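Local atomic coordinates of crystal protein (Bacillus thuringiensis serovar dakota, PDB entry 2ZTB), a protein that recognises cancer cells and probably kills them by opening beta-barrel pores in their membranes, as an activated bacterial toxin of the aerolysin type. Residues 82-88 / 169-175; 101-105 / 153-157. All blocks are in the same frame, centred on the assembly; numbering follows the deposited sequence.

Contact 1. Residues 82-88 / 169-175; sequences ILAQDTL and RRTIQLT. With EDO (1,2-ethanediol), chain G.
Leu-83 and Ala-84 both face Leu-174, and this two-to-one pairing makes a classic beta bulge in an otherwise regular antiparallel pair of strands. The short segments run at 160° to each other within the elongated beta-rich body of the toxin.

Backbone hydrogen bonds form the frame. At the bulge, the single carbonyl oxygen of Leu-174 accepts two N-H groups: Leu-83 N at 2.7 Å, nearly in line with the C=O, and Ala-84 N at 3.3 Å, on an in-plane lone pair. Beyond it the register is regular, with reciprocal bonds joining Asp-86 to Ile-172 and Leu-88 to Arg-170.

Apolar contacts dominate the face carrying Ala-84, Leu-88, Ile-172 and Leu-174, which is covered by strands 96-116 and 147-164. Ala-84 CB rests 3.8 Å from Leu-174 CB, and CD1 of Leu-88 meets CD1 of Ile-172 at 3.9 Å. Arg-170 starts on this face but leads away from strand 82-88, its guanidinium bonding to the carbonyls of Thr-163 and Gln-243. Asp-86 belongs to the same face and packs against Ile-102; its OD2 accepts a hydrogen bond from a 1,2-ethanediol, probably left by the crystallisation liquor.

The other face is more polar. CG of Gln-85, swung opposite its own backbone N (chi1 -169°), comes across to Thr-171 CG2 at 3.5 Å, while the chain of Gln-85 lies alongside that of Gln-173, pointing the same way. At the bulge end, Ile-82 CD1 lies 3.8 Å from Thr-175 CG2. Toward the other end, Thr-87 and Thr-171 face each other as a non-hydrogen-bonded backbone pair, and the side chains add a bond of their own: Thr-87 OG1 and Thr-171 OG1 share a hydrogen bond of 3.2 Å, either able to donate.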
loop_
_atom_site.group_PDB
_atom_site.type_symbol
_atom_site.label_atom_id
_atom_site.label_comp_id
_atom_site.label_asym_id
_atom_site.label_seq_id
_atom_site.Cartn_x
_atom_site.Cartn_y
_atom_site.Cartn_z
ATOM N N ILE A 82 23.785 18.384 -1.763
ATOM C CA ILE A 82 24.855 18.588 -0.796
ATOM C C ILE A 82 24.444 17.979 0.532
ATOM O O ILE A 82 23.451 18.402 1.144
ATOM C CB ILE A 82 25.184 20.090 -0.576
ATOM C CG1 ILE A 82 25.212 20.886 -1.891
ATOM C CG2 ILE A 82 26.484 20.257 0.199
ATOM C CD1 ILE A 82 26.201 20.430 -2.913
ATOM N N LEU A 83 25.206 16.982 0.971
ATOM C CA LEU A 83 24.959 16.330 2.256
ATOM C C LEU A 83 25.797 16.932 3.371
ATOM O O LEU A 83 25.434 16.853 4.542
ATOM C CB LEU A 83 25.214 14.820 2.179
ATOM C CG LEU A 83 24.334 13.937 1.287
ATOM C CD1 LEU A 83 24.571 12.465 1.651
ATOM C CD2 LEU A 83 22.844 14.294 1.398
ATOM N N ALA A 84 26.927 17.523 3.007
ATOM C CA ALA A 84 27.811 18.151 3.976
ATOM C C ALA A 84 28.621 19.196 3.261
ATOM O O ALA A 84 28.883 19.070 2.069
ATOM C CB ALA A 84 28.728 17.125 4.627
ATOM N N GLN A 85 29.000 20.236 3.992
ATOM C CA GLN A 85 29.830 21.287 3.456
ATOM C C GLN A 85 30.676 21.922 4.554
ATOM O O GLN A 85 30.166 22.307 5.600
ATOM C CB GLN A 85 28.974 22.342 2.757
ATOM C CG GLN A 85 29.790 23.319 1.942
ATOM C CD GLN A 85 28.962 24.406 1.318
ATOM O OE1 GLN A 85 29.121 25.574 1.650
ATOM N NE2 GLN A 85 28.091 24.043 0.398
ATOM N N ASP A 86 31.976 22.030 4.287
ATOM C CA ASP A 86 32.939 22.566 5.232
ATOM C C ASP A 86 33.895 23.501 4.508
ATOM O O ASP A 86 34.284 23.257 3.366
ATOM C CB ASP A 86 33.708 21.434 5.930
ATOM C CG ASP A 86 32.846 20.674 6.940
ATOM O OD1 ASP A 86 32.518 21.241 8.010
ATOM O OD2 ASP A 86 32.475 19.513 6.665
ATOM N N THR A 87 34.262 24.584 5.180
ATOM C CA THR A 87 35.174 25.555 4.611
ATOM C C THR A 87 36.421 25.622 5.467
ATOM O O THR A 87 36.324 25.726 6.688
ATOM C CB THR A 87 34.497 26.931 4.489
ATOM O OG1 THR A 87 33.354 26.808 3.628
ATOM C CG2 THR A 87 35.456 27.971 3.914
ATOM N N LEU A 88 37.584 25.516 4.821
ATOM C CA LEU A 88 38.874 25.708 5.475
ATOM C C LEU A 88 39.390 27.122 5.212
ATOM O O LEU A 88 39.506 27.543 4.060
ATOM C CB LEU A 88 39.899 24.671 4.986
ATOM C CG LEU A 88 39.675 23.186 5.306
ATOM C CD1 LEU A 88 40.669 22.298 4.556
ATOM C CD2 LEU A 88 39.747 22.923 6.815
ATOM N N ARG A 169 40.180 30.969 1.501
ATOM C CA ARG A 169 39.363 29.893 2.024
ATOM C C ARG A 169 39.117 28.891 0.902
ATOM O O ARG A 169 39.232 29.225 -0.282
ATOM C CB ARG A 169 38.036 30.432 2.568
ATOM C CG ARG A 169 37.288 31.322 1.591
ATOM C CD ARG A 169 36.301 32.232 2.300
ATOM N NE ARG A 169 35.691 33.192 1.377
ATOM C CZ ARG A 169 34.765 32.880 0.465
ATOM N NH1 ARG A 169 34.339 31.621 0.326
ATOM N NH2 ARG A 169 34.271 33.831 -0.323
ATOM N N ARG A 170 38.768 27.668 1.287
ATOM C CA ARG A 170 38.503 26.601 0.336
ATOM C C ARG A 170 37.380 25.716 0.859
ATOM O O ARG A 170 37.486 25.161 1.956
ATOM C CB ARG A 170 39.784 25.788 0.092
ATOM C CG ARG A 170 39.762 25.011 -1.199
ATOM C CD ARG A 170 41.153 24.675 -1.727
ATOM N NE ARG A 170 41.009 23.983 -3.005
ATOM C CZ ARG A 170 41.941 23.241 -3.593
ATOM N NH1 ARG A 170 43.138 23.066 -3.039
ATOM N NH2 ARG A 170 41.660 22.663 -4.753
ATOM N N THR A 171 36.316 25.594 0.066
ATOM C CA THR A 171 35.130 24.813 0.425
ATOM C C THR A 171 35.197 23.359 -0.083
ATOM O O THR A 171 35.623 23.096 -1.219
ATOM C CB THR A 171 33.828 25.497 -0.091
ATOM O OG1 THR A 171 33.732 26.809 0.463
ATOM C CG2 THR A 171 32.603 24.737 0.323
ATOM N N ILE A 172 34.787 22.436 0.782
ATOM C CA ILE A 172 34.694 21.011 0.472
ATOM C C ILE A 172 33.248 20.570 0.697
ATOM O O ILE A 172 32.659 20.889 1.722
ATOM C CB ILE A 172 35.643 20.164 1.365
ATOM C CG1 ILE A 172 37.107 20.577 1.157
ATOM C CG2 ILE A 172 35.465 18.669 1.112
ATOM C CD1 ILE A 172 37.646 21.483 2.237
ATOM N N GLN A 173 32.679 19.857 -0.272
ATOM C CA GLN A 173 31.327 19.330 -0.139
ATOM C C GLN A 173 31.290 17.821 -0.227
ATOM O O GLN A 173 32.101 17.213 -0.918
ATOM C CB GLN A 173 30.386 19.930 -1.199
ATOM C CG GLN A 173 30.438 21.471 -1.275
ATOM C CD GLN A 173 29.733 22.025 -2.500
ATOM O OE1 GLN A 173 29.858 21.483 -3.597
ATOM N NE2 GLN A 173 29.000 23.121 -2.321
ATOM N N LEU A 174 30.338 17.224 0.492
ATOM C CA LEU A 174 29.964 15.841 0.268
ATOM C C LEU A 174 28.647 15.861 -0.486
ATOM O O LEU A 174 27.667 16.452 -0.025
ATOM C CB LEU A 174 29.833 15.071 1.587
ATOM C CG LEU A 174 29.436 13.585 1.497
ATOM C CD1 LEU A 174 30.497 12.748 0.808
ATOM C CD2 LEU A 174 29.162 13.042 2.874
ATOM N N THR A 175 28.625 15.238 -1.658
ATOM C CA THR A 175 27.433 15.263 -2.488
ATOM C C THR A 175 26.943 13.859 -2.799
ATOM O O THR A 175 27.706 12.909 -2.733
ATOM C CB THR A 175 27.659 16.016 -3.808
ATOM O OG1 THR A 175 28.444 15.202 -4.696
ATOM C CG2 THR A 175 28.363 17.377 -3.563
HETATM C C1 EDO G . 31.315 17.641 9.633
HETATM O O1 EDO G . 31.316 17.492 8.206
HETATM C C2 EDO G . 30.083 18.438 10.054
HETATM O O2 EDO G . 29.814 18.282 11.455
#

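Contact 2. Residues 101-105 / 153-157. With EDO (1,2-ethanediol), chain F; EDO (1,2-ethanediol), chain G.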
loop_
_atom_site.group_PDB
_atom_site.type_symbol
_atom_site.label_atom_id
_atom_site.label_comp_id
_atom_site.label_asym_id
_atom_site.label_seq_id
_atom_site.Cartn_x
_atom_site.Cartn_y
_atom_site.Cartn_z
ATOM N N THR A 101 38.062 15.226 7.687
ATOM C CA THR A 101 36.959 14.319 7.499
ATOM C C THR A 101 35.664 15.129 7.390
ATOM O O THR A 101 35.367 15.953 8.241
ATOM C CB THR A 101 36.871 13.289 8.655
ATOM O OG1 THR A 101 38.065 12.493 8.676
ATOM C CG2 THR A 101 35.665 12.376 8.476
ATOM N N ILE A 102 34.924 14.901 6.311
ATOM C CA ILE A 102 33.630 15.527 6.093
ATOM C C ILE A 102 32.538 14.435 6.250
ATOM O O ILE A 102 32.681 13.332 5.733
ATOM C CB ILE A 102 33.585 16.318 4.716
ATOM C CG1 ILE A 102 32.247 17.043 4.534
ATOM C CG2 ILE A 102 33.798 15.397 3.493
ATOM C CD1 ILE A 102 32.311 18.272 3.587
ATOM N N THR A 103 31.480 14.750 6.998
ATOM C CA THR A 103 30.460 13.789 7.393
ATOM C C THR A 103 29.074 14.326 7.090
ATOM O O THR A 103 28.778 15.484 7.368
ATOM C CB THR A 103 30.559 13.424 8.905
ATOM O OG1 THR A 103 31.896 13.032 9.223
ATOM C CG2 THR A 103 29.630 12.257 9.258
ATOM N N GLY A 104 28.237 13.471 6.497
ATOM C CA GLY A 104 26.828 13.761 6.270
ATOM C C GLY A 104 25.967 12.571 6.666
ATOM O O GLY A 104 26.457 11.450 6.782
ATOM N N SER A 105 24.679 12.820 6.909
ATOM C CA SER A 105 23.718 11.728 7.006
ATOM C C SER A 105 22.453 11.973 6.218
ATOM O O SER A 105 22.017 13.108 6.023
ATOM C CB SER A 105 23.396 11.330 8.445
ATOM O OG SER A 105 22.948 12.428 9.190
ATOM N N THR A 153 18.890 5.099 8.634
ATOM C CA THR A 153 19.867 6.191 8.568
ATOM C C THR A 153 21.197 5.757 7.923
ATOM O O THR A 153 21.779 4.764 8.360
ATOM C CB THR A 153 20.209 6.664 10.001
ATOM O OG1 THR A 153 19.022 6.678 10.807
ATOM C CG2 THR A 153 20.881 8.047 9.990
ATOM N N ILE A 154 21.673 6.497 6.913
ATOM C CA ILE A 154 23.023 6.301 6.359
ATOM C C ILE A 154 23.914 7.474 6.721
ATOM O O ILE A 154 23.601 8.608 6.365
ATOM C CB ILE A 154 23.077 6.036 4.798
ATOM C CG1 ILE A 154 24.531 5.857 4.310
ATOM C CG2 ILE A 154 22.520 7.174 3.998
ATOM C CD1 ILE A 154 24.690 5.148 2.912
ATOM N N THR A 155 25.000 7.193 7.446
ATOM C CA THR A 155 26.027 8.180 7.769
ATOM C C THR A 155 27.234 7.896 6.873
ATOM O O THR A 155 27.705 6.755 6.798
ATOM C CB THR A 155 26.444 8.118 9.277
ATOM O OG1 THR A 155 25.284 8.285 10.094
ATOM C CG2 THR A 155 27.381 9.208 9.624
ATOM N N VAL A 156 27.719 8.929 6.190
ATOM C CA VAL A 156 28.866 8.795 5.294
ATOM C C VAL A 156 29.946 9.807 5.661
ATOM O O VAL A 156 29.700 11.016 5.643
ATOM C CB VAL A 156 28.460 8.949 3.778
ATOM C CG1 VAL A 156 29.683 8.876 2.862
ATOM C CG2 VAL A 156 27.453 7.899 3.374
ATOM N N SER A 157 31.125 9.299 6.020
ATOM C CA SER A 157 32.306 10.120 6.234
ATOM C C SER A 157 33.330 9.898 5.130
ATOM O O SER A 157 33.509 8.780 4.659
ATOM C CB SER A 157 32.972 9.771 7.568
ATOM O OG SER A 157 32.217 10.278 8.647
HETATM C C1 EDO F . 30.856 7.742 10.627
HETATM O O1 EDO F . 30.646 8.734 9.611
HETATM C C2 EDO F . 30.236 6.450 10.120
HETATM O O2 EDO F . 29.967 6.639 8.727
HETATM C C1 EDO G . 31.315 17.641 9.633
HETATM O O1 EDO G . 31.316 17.492 8.206
HETATM C C2 EDO G . 30.083 18.438 10.054
HETATM O O2 EDO G . 29.814 18.282 11.455
#
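Thr-103 sits directly across from Ser-157, and its short side chain shows how two hydroxyl residues can join neighbouring antiparallel strands. Its CB stands 3.6 Å from Ser-157 OG. From there the branches part. OG1, placed opposite the carbonyl carbon (chi1 -52°), shares a hydrogen bond with Ser-157 OG at 2.8 Å, and either hydroxyl may be the donor. The methyl CG2 turns the other way along the strand, meeting Thr-155 CG2 at 3.8 Å while still brushing Ser-157 OG. Ser-157 OG also lies by a 1,2-ethanediol, whose second hydroxyl donates to the carbonyl oxygen of Thr-155.

One residue on, Gly-104 and Val-156 form the hydrogen-bonded pair of the backbone. Gly-104 N donates to Val-156 O at 3.0 Å, and Val-156 N returns the bond to Gly-104 O at 2.9 Å and 171°. Further along, CB of Ser-105 lies 3.4 Å from the carbonyl oxygen of Ile-154.

The two faces differ sharply. Ile-154 and Val-156 pack on Phe-238 of strand 223-247, and Ile-102 on Ala-84 and Asp-86, whereas Thr-103, Ser-105, Thr-155 and Ser-157 form a hydroxyl-rich, largely exposed surface. Such serine- and threonine-rich strands, leading to and from a central hairpin, are characteristic of the aerolysin-type pore-forming fold.

How the contacts relate
The centres of the two contacts lie about 12 Å apart, on the same side of the chain's centre. Along the chain the order is 82-88, 101-105, 153-157, 169-175, so the pair 101-105/153-157 is enclosed by contact 1. Strand 61-90 runs on to 96-116, and 147-164 to 168-199. All four belong to one curled antiparallel sheet, in which the inner faces of the two pairs pack on each other, Ala-84 CB lying 3.2 Å from Thr-103 O. One ethanediol bridges them, bound by Asp-86 and Thr-103. Between the strands of contact 2 comes the hairpin 126-132/136-142, which in aerolysin-type relatives would correspond to the membrane-inserting element, so both contacts probably belong to the framework carrying it.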